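Local coordinates for protein glucosidase 2 subunit beta (Schizosaccharomyces pombe, PDB 4XQM) that recognises mannose-rich N-glycans through this MRH lectin domain of the beta subunit of glucosidase II, which trims glucose from immature glycoproteins in the endoplasmic reticulum, at residues E24-D29 and Y83-K88. Residues are numbered along the deposited sequence; the frame is centred on the assembly and turned at random.
Sequences ENVFQD and YLIKMK. With MAN (alpha-D-mannopyranose), chain B.
The ring of Tyr-83 and the terminal amide of Gln-28 meet at the mannose, with O3 of the sugar lying at the ring edge, in its plane, and the amide reaching the ring obliquely. NE2 of Gln-28 comes to 3.7 Å from CE2 of Tyr-83, a van der Waals approach beside the hydroxyl that both groups bind. Tyr-83 OH donates to mannose O3 over 2.7 Å. Gln-28 NE2 donates to that same O3 over 3.1 Å, with a nearly straight N-H...O angle of 171°. The other end of the amide faces the neighbouring hydroxyl: mannose O2 donates a hydrogen bond to Gln-28 OE1 at 2.6 Å. One amide thus reads two adjacent hydroxyls, accepting from O2 and donating to O3. Gln-28 gets there as an extended side chain, CG anti to the backbone N (chi1 177°), which carries the amide to the sugar.

Strands 25-28 and 82-89 face each other across the interior of the all-beta MRH (mannose 6-phosphate receptor homology) domain, with the sugar pocket at one end of their contact. Deeper in, Val-26 CG1 touches Ile-85 CD1 at 3.9 Å, methyl against methyl, as the two side chains pass alongside one another from opposing strands. No hydrogen bond joins the two strands directly; the CA atoms of Val-26 and Ile-85 stay 9.9 Å apart, and side chains fill the interior between them. Leu-33 of strand 31-40 packs beside Val-26, Gln-28 and Tyr-83, linking this apolar layer to the pocket.

Second partners steady both polar groups: Tyr-18 OH bonds Gln-28 NE2, and Arg-58 NE bonds Tyr-83 OH. Tyr-16, Arg-58 and Glu-77 add further hydrogen bonds to the mannose. With donor and acceptor positions fixed in this way, the pocket probably selects for the O2 and O3 arrangement of mannose.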
loop_
_atom_site.group_PDB
_atom_site.type_symbol
_atom_site.label_atom_id
_atom_site.label_comp_id
_atom_site.label_asym_id
_atom_site.label_seq_id
_atom_site.Cartn_x
_atom_site.Cartn_y
_atom_site.Cartn_z
ATOM N N GLU A 24 -3.113 0.025 8.558
ATOM C CA GLU A 24 -2.034 0.560 9.375
ATOM C C GLU A 24 -1.106 1.435 8.527
ATOM O O GLU A 24 -1.279 2.658 8.478
ATOM C CB GLU A 24 -1.306 -0.571 10.126
ATOM C CG GLU A 24 -2.249 -1.210 11.165
ATOM C CD GLU A 24 -1.626 -2.315 12.002
ATOM O OE1 GLU A 24 -0.418 -2.617 11.839
ATOM O OE2 GLU A 24 -2.359 -2.895 12.846
ATOM N N ASN A 25 -0.145 0.828 7.848
ATOM C CA ASN A 25 0.805 1.624 7.073
ATOM C C ASN A 25 1.390 0.885 5.880
ATOM O O ASN A 25 1.229 -0.330 5.752
ATOM C CB ASN A 25 1.928 2.139 7.981
ATOM C CG ASN A 25 2.318 1.135 9.036
ATOM O OD1 ASN A 25 2.341 -0.071 8.784
ATOM N ND2 ASN A 25 2.614 1.623 10.238
ATOM N N VAL A 26 2.059 1.640 5.009
ATOM C CA VAL A 26 2.786 1.075 3.878
ATOM C C VAL A 26 4.226 1.548 3.934
ATOM O O VAL A 26 4.470 2.730 4.190
ATOM C CB VAL A 26 2.180 1.531 2.541
ATOM C CG1 VAL A 26 2.972 0.960 1.383
ATOM C CG2 VAL A 26 0.716 1.093 2.451
ATOM N N PHE A 27 5.167 0.634 3.697
ATOM C CA PHE A 27 6.599 0.971 3.664
ATOM C C PHE A 27 7.296 0.549 2.374
ATOM O O PHE A 27 6.875 -0.404 1.688
ATOM C CB PHE A 27 7.356 0.325 4.827
ATOM C CG PHE A 27 6.968 0.849 6.176
ATOM C CD1 PHE A 27 5.916 0.271 6.869
ATOM C CD2 PHE A 27 7.677 1.885 6.761
ATOM C CE1 PHE A 27 5.551 0.740 8.121
ATOM C CE2 PHE A 27 7.315 2.363 8.017
ATOM C CZ PHE A 27 6.251 1.788 8.690
ATOM N N GLN A 28 8.379 1.259 2.069
ATOM C CA GLN A 28 9.290 0.914 0.987
ATOM C C GLN A 28 10.656 0.851 1.654
ATOM O O GLN A 28 11.197 1.902 2.029
ATOM C CB GLN A 28 9.279 2.017 -0.070
ATOM C CG GLN A 28 10.258 1.813 -1.232
ATOM C CD GLN A 28 10.519 3.099 -1.966
ATOM O OE1 GLN A 28 11.071 4.044 -1.393
ATOM N NE2 GLN A 28 10.128 3.154 -3.240
ATOM N N ASP A 29 11.199 -0.360 1.813
ATOM C CA ASP A 29 12.329 -0.583 2.723
ATOM C C ASP A 29 11.971 0.059 4.068
ATOM O O ASP A 29 10.892 -0.224 4.599
ATOM C CB ASP A 29 13.644 -0.063 2.125
ATOM C CG ASP A 29 14.079 -0.863 0.913
ATOM O OD1 ASP A 29 13.750 -2.074 0.870
ATOM O OD2 ASP A 29 14.762 -0.298 0.018
ATOM N N TYR A 83 2.532 6.666 -4.960
ATOM C CA TYR A 83 2.615 5.258 -5.304
ATOM C C TYR A 83 1.226 4.671 -5.535
ATOM O O TYR A 83 0.321 4.866 -4.721
ATOM C CB TYR A 83 3.327 4.494 -4.189
ATOM C CG TYR A 83 4.693 5.068 -3.874
ATOM C CD1 TYR A 83 4.830 6.159 -3.013
ATOM C CD2 TYR A 83 5.836 4.541 -4.457
ATOM C CE1 TYR A 83 6.082 6.699 -2.735
ATOM C CE2 TYR A 83 7.095 5.070 -4.191
ATOM C CZ TYR A 83 7.208 6.151 -3.327
ATOM O OH TYR A 83 8.451 6.688 -3.052
ATOM N N LEU A 84 1.049 3.971 -6.650
ATOM C CA LEU A 84 -0.206 3.265 -6.892
ATOM C C LEU A 84 0.088 1.779 -6.751
ATOM O O LEU A 84 0.904 1.227 -7.493
ATOM C CB LEU A 84 -0.745 3.573 -8.295
ATOM C CG LEU A 84 -0.967 5.053 -8.602
ATOM C CD1 LEU A 84 -1.589 5.205 -9.987
ATOM C CD2 LEU A 84 -1.853 5.674 -7.549
ATOM N N ILE A 85 -0.548 1.135 -5.781
ATOM C CA ILE A 85 -0.254 -0.266 -5.493
ATOM C C ILE A 85 -1.495 -1.099 -5.719
ATOM O O ILE A 85 -2.545 -0.835 -5.115
ATOM C CB ILE A 85 0.221 -0.448 -4.040
ATOM C CG1 ILE A 85 1.400 0.487 -3.748
ATOM C CG2 ILE A 85 0.628 -1.898 -3.792
ATOM C CD1 ILE A 85 1.937 0.400 -2.326
ATOM N N LYS A 86 -1.383 -2.093 -6.596
ATOM C CA LYS A 86 -2.480 -3.029 -6.839
ATOM C C LYS A 86 -2.222 -4.342 -6.099
ATOM O O LYS A 86 -1.094 -4.853 -6.105
ATOM C CB LYS A 86 -2.644 -3.278 -8.341
ATOM C CG LYS A 86 -3.867 -4.126 -8.697
ATOM C CD LYS A 86 -4.123 -4.101 -10.203
ATOM C CE LYS A 86 -5.125 -5.178 -10.598
ATOM N NZ LYS A 86 -5.213 -5.349 -12.082
ATOM N N MET A 87 -3.259 -4.874 -5.453
ATOM C CA MET A 87 -3.134 -6.101 -4.676
ATOM C C MET A 87 -4.285 -7.065 -4.905
ATOM O O MET A 87 -5.362 -6.661 -5.313
ATOM C CB MET A 87 -3.108 -5.781 -3.175
ATOM C CG MET A 87 -2.001 -4.860 -2.735
ATOM S SD MET A 87 -1.966 -4.714 -0.936
ATOM C CE MET A 87 -1.641 -6.409 -0.446
ATOM N N LYS A 88 -4.041 -8.338 -4.615
ATOM C CA LYS A 88 -5.109 -9.312 -4.411
ATOM C C LYS A 88 -5.055 -9.789 -2.969
ATOM O O LYS A 88 -3.971 -9.815 -2.357
ATOM C CB LYS A 88 -4.975 -10.482 -5.392
ATOM C CG LYS A 88 -5.422 -10.085 -6.799
ATOM C CD LYS A 88 -4.544 -10.638 -7.906
ATOM C CE LYS A 88 -4.720 -12.121 -8.099
ATOM N NZ LYS A 88 -4.555 -12.515 -9.549
HETATM C C1 MAN B . 13.398 6.806 -3.195
HETATM C C2 MAN B . 12.183 6.090 -3.275
HETATM C C3 MAN B . 11.557 6.489 -4.620
HETATM C C4 MAN B . 11.494 8.040 -4.751
HETATM C C5 MAN B . 12.905 8.623 -4.582
HETATM C C6 MAN B . 12.925 10.133 -4.515
HETATM O O1 MAN B . 13.949 6.281 -4.365
HETATM O O2 MAN B . 11.366 6.500 -2.240
HETATM O O3 MAN B . 10.299 5.889 -4.778
HETATM O O4 MAN B . 11.024 8.403 -6.019
HETATM O O5 MAN B . 13.391 8.171 -3.327
HETATM O O6 MAN B . 14.285 10.551 -4.673
#